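Side-chain contacts in thermospermine synthase (Medicago truncatula, PDB 6BQ6), which probably makes thermospermine by transferring an aminopropyl group from decarboxylated S-adenosylmethionine to spermidine, releasing methylthioadenosine: residues Leu71-Gly75 with Lys76-Ala80; Asp132-Glu135 with Glu136-Glu139; Ser143-Val146 with Val147-Glu150. All blocks are in the same frame, centred on the assembly; numbering follows the deposited sequence.

Contact 1. Residues Leu71-Gly75 with Lys76-Ala80; sequences LVLDG and KLQSA. With TER (N-(3-amino-propyl)-N-(5-aminopropyl)-1,4-diaminobutane), chain F.
Gln-78 lays its side chain across Leu-73 at about a right angle, with Gln-78 CG 3.5 Å from Leu-73 CG. CG of Gln-78 stands beside its own backbone N (chi1 -56°), and a further bend at chi2 swings the carboxamide back along its strand, where Gln-78 NE2 donates to Lys-76 O at 3.0 Å. That oxygen lies 7° out of the amide plane, while NE2 stands above the carbonyl plane; Leu-73 N, its second donor, comes from the opposite face. Two bonds thus grip Lys-76 O, and one of them fixes the rotation of the amide, whose Gln-78 OE1 lies 3.1 Å from C4 of thermospermine. With alanine in place of Gln-78 the carboxamide is gone, and Lys-76 O is then likely to keep just one of these donors, with a gap opened over Leu-73 CG and beside the ligand. Lys-76 itself curls over the turn, its CG 3.5 Å from Asp-74 O. Leu-71 CD2 comes to 4.3 Å from Gln-78 CB, and the leucine packs on Phe-140 and Cys-141 of helix 135-144. Leu-71 O accepts from Gln-78 N at 2.8 Å and only weakly from Ser-79 N at 3.5 Å, while Leu-71 N donates to Ser-79 O. Leu-73 and Lys-76 exchange backbone bonds, closing a beta hairpin by a two-residue type I' turn (Asp-74 and Gly-75, both at positive phi). With its classic bulge at Gln-78 and Ser-79 against Leu-71, this hairpin of the tetramerisation domain contributes Leu-77 and Gln-78 to the thermospermine pocket.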
# COMPACT_ATOMS: atom_id res chain seq x y z
N LEU B 71 10.67 -10.86 -13.20
CA LEU B 71 10.63 -12.19 -12.63
C LEU B 71 10.67 -12.02 -11.13
O LEU B 71 11.60 -11.39 -10.60
CB LEU B 71 11.79 -13.02 -13.15
CG LEU B 71 11.88 -14.44 -12.57
CD1 LEU B 71 10.73 -15.32 -13.07
CD2 LEU B 71 13.23 -15.06 -12.90
N VAL B 72 9.70 -12.60 -10.45
CA VAL B 72 9.59 -12.56 -8.99
C VAL B 72 9.56 -13.95 -8.41
O VAL B 72 8.78 -14.77 -8.86
CB VAL B 72 8.29 -11.79 -8.63
CG1 VAL B 72 8.07 -11.65 -7.12
CG2 VAL B 72 8.35 -10.42 -9.29
N LEU B 73 10.44 -14.20 -7.42
CA LEU B 73 10.51 -15.50 -6.77
C LEU B 73 10.21 -15.31 -5.30
O LEU B 73 10.87 -14.51 -4.64
CB LEU B 73 11.87 -16.15 -6.93
CG LEU B 73 12.31 -16.49 -8.35
CD1 LEU B 73 13.67 -17.17 -8.34
CD2 LEU B 73 11.30 -17.31 -9.14
N ASP B 74 9.18 -16.00 -4.83
CA ASP B 74 8.68 -15.87 -3.44
C ASP B 74 8.47 -14.40 -3.06
O ASP B 74 8.91 -13.95 -2.01
CB ASP B 74 9.62 -16.62 -2.48
CG ASP B 74 9.23 -18.11 -2.27
OD1 ASP B 74 8.05 -18.52 -2.48
OD2 ASP B 74 10.11 -18.86 -1.86
N GLY B 75 7.84 -13.67 -3.97
CA GLY B 75 7.55 -12.26 -3.81
C GLY B 75 8.72 -11.30 -3.79
O GLY B 75 8.56 -10.12 -3.42
N LYS B 76 9.90 -11.78 -4.17
CA LYS B 76 11.08 -10.96 -4.25
C LYS B 76 11.50 -10.86 -5.70
O LYS B 76 11.73 -11.85 -6.37
CB LYS B 76 12.19 -11.54 -3.39
CG LYS B 76 11.75 -11.84 -1.95
CD LYS B 76 12.76 -11.35 -0.92
CE LYS B 76 14.04 -12.19 -0.92
NZ LYS B 76 15.17 -11.40 -0.34
N LEU B 77 11.53 -9.63 -6.19
CA LEU B 77 11.99 -9.34 -7.49
C LEU B 77 13.39 -9.89 -7.69
O LEU B 77 14.29 -9.67 -6.83
CB LEU B 77 11.99 -7.85 -7.65
CG LEU B 77 12.54 -7.34 -8.95
CD1 LEU B 77 11.59 -7.61 -10.07
CD2 LEU B 77 12.82 -5.86 -8.78
N GLN B 78 13.58 -10.61 -8.81
CA GLN B 78 14.89 -11.15 -9.19
C GLN B 78 15.53 -10.38 -10.32
O GLN B 78 16.75 -10.10 -10.32
CB GLN B 78 14.73 -12.59 -9.67
CG GLN B 78 14.07 -13.51 -8.69
CD GLN B 78 14.91 -13.69 -7.46
OE1 GLN B 78 16.04 -14.17 -7.53
NE2 GLN B 78 14.36 -13.32 -6.31
N SER B 79 14.75 -10.14 -11.36
CA SER B 79 15.25 -9.58 -12.59
C SER B 79 14.18 -8.79 -13.22
O SER B 79 13.06 -9.28 -13.30
CB SER B 79 15.66 -10.73 -13.52
OG SER B 79 15.62 -10.37 -14.90
N ALA B 80 14.46 -7.56 -13.63
CA ALA B 80 13.55 -6.82 -14.49
C ALA B 80 14.13 -6.63 -15.86
O ALA B 80 15.32 -6.39 -16.05
CB ALA B 80 13.18 -5.49 -13.90
N1 TER F . 18.17 -17.60 -7.39
C2 TER F . 18.82 -16.92 -8.49
C3 TER F . 19.79 -15.87 -7.95
C4 TER F . 19.11 -14.70 -7.29
N5 TER F . 20.05 -13.63 -7.04
C6 TER F . 19.78 -12.30 -7.52
C7 TER F . 20.30 -11.24 -6.56
C8 TER F . 19.53 -9.95 -6.77
N9 TER F . 18.32 -9.88 -5.99
C10 TER F . 17.49 -8.71 -6.13
C11 TER F . 16.68 -8.36 -4.90
C12 TER F . 16.14 -6.94 -5.10
C13 TER F . 15.03 -6.58 -4.12
N14 TER F . 15.31 -7.10 -2.79

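Contact 2. Residues Asp132-Glu135 with Glu136-Glu139; sequences DIDE and EVVE
The carboxylate of Asp-134 has Val-137 CG2 over one face, 3.7 Å from Asp-134 CG and 3.5 Å from Asp-134 OD2. Glu-136 N approaches on this same side: it donates to Asp-134 OD1 at 3.0 Å from 37° out of the carboxylate plane, so the bond uses no clear lone-pair direction. OD2 has partners elsewhere, accepting from Ser-54 OG and Gln-57 NE2, so that the group is held at both ends. The torsion explains the reach: with CG anti to the backbone N (chi1 -168°), the carboxylate lies beside its own carbonyl carbon and folds toward the first turn of the helix. Asp-134 is thus the N-cap of helix 135-144, and a negative charge here would be expected to suit the positive end of the helix dipole. This helix follows strand 127-132 of the Rossmann-like domain. Just before the cap, Asp-132 OD1 uses its anti lone pair to accept from Asp-134 N at 2.9 Å, forming an Asx turn. Asp-132 also contacts adenosine in another structure of this protein, so the turn ties an adenosine-binding side chain to the cap. Asp-132 CB meets Val-138 CG2 at 4.1 Å, and Val-138 packs on against Val-159 of strand 157-161. Glu-135 and Glu-139, one turn apart, lie side by side and point the same way, touching through their CG atoms at 4.1 Å. Their carboxylates are turned 70° against each other; Glu-135 OE2 and Glu-139 OE2, 4.8 Å apart, are not in contact, though the like charges probably still repel.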
# COMPACT_ATOMS: atom_id res chain seq x y z
N ASP B 132 21.61 -25.41 -10.71
CA ASP B 132 20.50 -24.76 -9.98
C ASP B 132 19.69 -25.85 -9.35
O ASP B 132 19.54 -26.91 -9.93
CB ASP B 132 19.62 -23.91 -10.93
CG ASP B 132 18.71 -22.91 -10.18
OD1 ASP B 132 17.70 -23.29 -9.50
OD2 ASP B 132 19.01 -21.70 -10.25
N ILE B 133 19.17 -25.57 -8.17
CA ILE B 133 18.47 -26.59 -7.43
C ILE B 133 17.02 -26.73 -7.91
O ILE B 133 16.43 -27.76 -7.69
CB ILE B 133 18.57 -26.34 -5.93
CG1 ILE B 133 18.41 -27.66 -5.20
CG2 ILE B 133 17.61 -25.24 -5.48
CD1 ILE B 133 19.08 -27.70 -3.85
N ASP B 134 16.46 -25.72 -8.57
CA ASP B 134 15.03 -25.67 -8.86
C ASP B 134 14.81 -25.77 -10.34
O ASP B 134 14.84 -24.78 -11.06
CB ASP B 134 14.37 -24.40 -8.28
CG ASP B 134 12.85 -24.46 -8.30
OD1 ASP B 134 12.28 -25.37 -8.94
OD2 ASP B 134 12.23 -23.64 -7.60
N GLU B 135 14.57 -26.99 -10.80
CA GLU B 135 14.34 -27.22 -12.21
C GLU B 135 13.14 -26.45 -12.73
O GLU B 135 13.09 -26.07 -13.91
CB GLU B 135 14.14 -28.72 -12.45
CG GLU B 135 14.08 -29.08 -13.92
CD GLU B 135 14.18 -30.59 -14.13
OE1 GLU B 135 13.70 -31.32 -13.24
OE2 GLU B 135 14.72 -31.03 -15.18
N GLU B 136 12.17 -26.17 -11.88
CA GLU B 136 10.96 -25.46 -12.37
C GLU B 136 11.27 -24.04 -12.72
O GLU B 136 10.74 -23.52 -13.69
CB GLU B 136 9.82 -25.58 -11.37
CG GLU B 136 9.23 -26.99 -11.42
CD GLU B 136 7.94 -27.14 -10.65
OE1 GLU B 136 7.17 -26.17 -10.62
OE2 GLU B 136 7.71 -28.25 -10.08
N VAL B 137 12.22 -23.43 -12.01
CA VAL B 137 12.65 -22.06 -12.37
C VAL B 137 13.37 -22.09 -13.72
O VAL B 137 13.12 -21.27 -14.58
CB VAL B 137 13.54 -21.44 -11.29
CG1 VAL B 137 14.21 -20.14 -11.80
CG2 VAL B 137 12.74 -21.19 -10.02
N VAL B 138 14.27 -23.06 -13.91
CA VAL B 138 15.01 -23.16 -15.17
C VAL B 138 14.05 -23.33 -16.32
O VAL B 138 14.15 -22.65 -17.34
CB VAL B 138 16.00 -24.35 -15.16
CG1 VAL B 138 16.63 -24.53 -16.53
CG2 VAL B 138 17.06 -24.06 -14.12
N GLU B 139 13.13 -24.26 -16.15
CA GLU B 139 12.21 -24.58 -17.25
C GLU B 139 11.27 -23.40 -17.53
O GLU B 139 10.98 -23.11 -18.69
CB GLU B 139 11.47 -25.86 -16.94
CG GLU B 139 12.36 -27.10 -17.07
CD GLU B 139 12.86 -27.36 -18.51
OE1 GLU B 139 12.16 -27.03 -19.50
OE2 GLU B 139 13.99 -27.83 -18.67

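Contact 3. Residues Ser143-Val146 with Val147-Glu150; sequences SYLV and VNKE
CG of Asn-148 stands beside its backbone N, anti to the carbonyl carbon (chi1 -61°), which turns the amide back so that Asn-148 ND2 comes to 4.2 Å from Leu-145 CB. Between these residues the chain makes a 3-10 turn that joins the end of helix 135-144 to the start of helix 149-153. The evidence is in the backbone: Asn-148 N donates to Leu-145 O at 3.0 Å and Lys-149 N to Val-146 O at 3.0 Å, two successive bonds from each residue to the third one before it. In both, the donor stands well above the carbonyl plane, by 58° at Val-146 O. Asn-148 occupies the N-cap position of the second helix, yet its side chain makes no capping bond. It is engaged elsewhere instead: OD1 accepts from Arg-117, and ND2 donates to Ser-114 OG and Glu-112 O, which pins this buried amide at both ends and ties the turn to the glycine-rich loop and helix 114-120. Leu-145 meanwhile rests on Leu-61 of strand 58-64. The outer side of the turn is carried by exposed Val-146, Val-147 and Lys-149. A water donates to Val-146 O at 3.2 Å and accepts from Glu-150 N, a residue modelled in two conformers, so this last bond is less certain. Lys-149 turns its chain outward, leaving its CB 3.5 Å from Val-146 O.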
# COMPACT_ATOMS: atom_id res chain seq x y z
N SER B 143 11.42 -21.11 -21.14
CA SER B 143 10.22 -20.86 -21.95
C SER B 143 9.79 -19.40 -22.04
O SER B 143 9.32 -18.94 -23.11
CB SER B 143 9.05 -21.70 -21.43
OG SER B 143 9.06 -22.94 -22.13
N TYR B 144 9.92 -18.66 -20.94
CA TYR B 144 9.36 -17.31 -20.85
C TYR B 144 10.31 -16.16 -20.96
O TYR B 144 9.85 -15.06 -21.24
CB TYR B 144 8.57 -17.18 -19.58
CG TYR B 144 7.32 -18.05 -19.62
CD1 TYR B 144 6.29 -17.75 -20.49
CD2 TYR B 144 7.19 -19.17 -18.80
CE1 TYR B 144 5.13 -18.54 -20.51
CE2 TYR B 144 6.05 -19.95 -18.84
CZ TYR B 144 5.04 -19.63 -19.70
OH TYR B 144 3.89 -20.38 -19.70
N LEU B 145 11.61 -16.37 -20.75
CA LEU B 145 12.55 -15.29 -20.91
C LEU B 145 13.19 -15.38 -22.27
O LEU B 145 14.27 -15.93 -22.45
CB LEU B 145 13.57 -15.23 -19.77
CG LEU B 145 13.04 -15.12 -18.34
CD1 LEU B 145 14.16 -14.86 -17.34
CD2 LEU B 145 11.96 -14.06 -18.20
N VAL B 146 12.55 -14.75 -23.26
CA VAL B 146 12.98 -14.97 -24.63
C VAL B 146 14.36 -14.34 -24.90
O VAL B 146 15.11 -14.85 -25.71
CB VAL B 146 11.92 -14.58 -25.67
CG1 VAL B 146 12.41 -14.95 -27.07
CG2 VAL B 146 10.61 -15.32 -25.39
N VAL B 147 14.77 -13.35 -24.10
CA VAL B 147 16.11 -12.80 -24.19
C VAL B 147 17.21 -13.89 -24.08
O VAL B 147 18.27 -13.75 -24.68
CB VAL B 147 16.33 -11.63 -23.18
CG1 VAL B 147 16.26 -12.10 -21.71
CG2 VAL B 147 17.63 -10.92 -23.45
N ASN B 148 16.92 -14.97 -23.36
CA ASN B 148 17.87 -16.04 -23.11
C ASN B 148 17.69 -17.29 -23.95
O ASN B 148 18.37 -18.29 -23.73
CB ASN B 148 17.85 -16.36 -21.61
CG ASN B 148 18.25 -15.15 -20.79
OD1 ASN B 148 19.05 -14.32 -21.25
ND2 ASN B 148 17.73 -15.05 -19.58
N LYS B 149 16.84 -17.22 -24.97
CA LYS B 149 16.57 -18.44 -25.77
C LYS B 149 17.81 -18.97 -26.50
O LYS B 149 18.05 -20.18 -26.45
CB LYS B 149 15.40 -18.21 -26.74
CG LYS B 149 14.75 -19.51 -27.22
CD LYS B 149 13.83 -19.29 -28.41
CE LYS B 149 13.48 -20.58 -29.14
NZ LYS B 149 12.09 -20.58 -29.66
N GLU B 150 18.57 -18.07 -27.13
CA GLU B 150 19.86 -18.39 -27.73
C GLU B 150 20.77 -19.09 -26.71
O GLU B 150 21.21 -20.22 -26.94
CB GLU B 150 20.51 -17.11 -28.29
CG GLU B 150 21.95 -17.29 -28.75
CD GLU B 150 22.60 -16.08 -29.42
OE1 GLU B 150 22.45 -14.90 -28.97
OE2 GLU B 150 23.32 -16.32 -30.41
O HOH W 1 17.67 -15.15 -27.61

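In the fold
Contact 1 is buried, contact 2 partly so, and contact 3 lies at the surface. Contacts 2 and 3 stand at the two ends of helix 135-144, the first at its capped start and the second where it gives way to helix 149-153. Contact 1 belongs to the hairpin of the tetramerisation domain, but touches contact 2 through Leu-73 CD2 and Val-137 CG2, 4.2 Å apart, so hairpin and helix meet there. The chemistry follows the setting: strand pairing and an amide beside the ligand in contact 1, carboxylates at a helix start near the adenosine site in contact 2, and backbone 3-10 bonds, a water and one buried, inward-turned asparagine amide in contact 3.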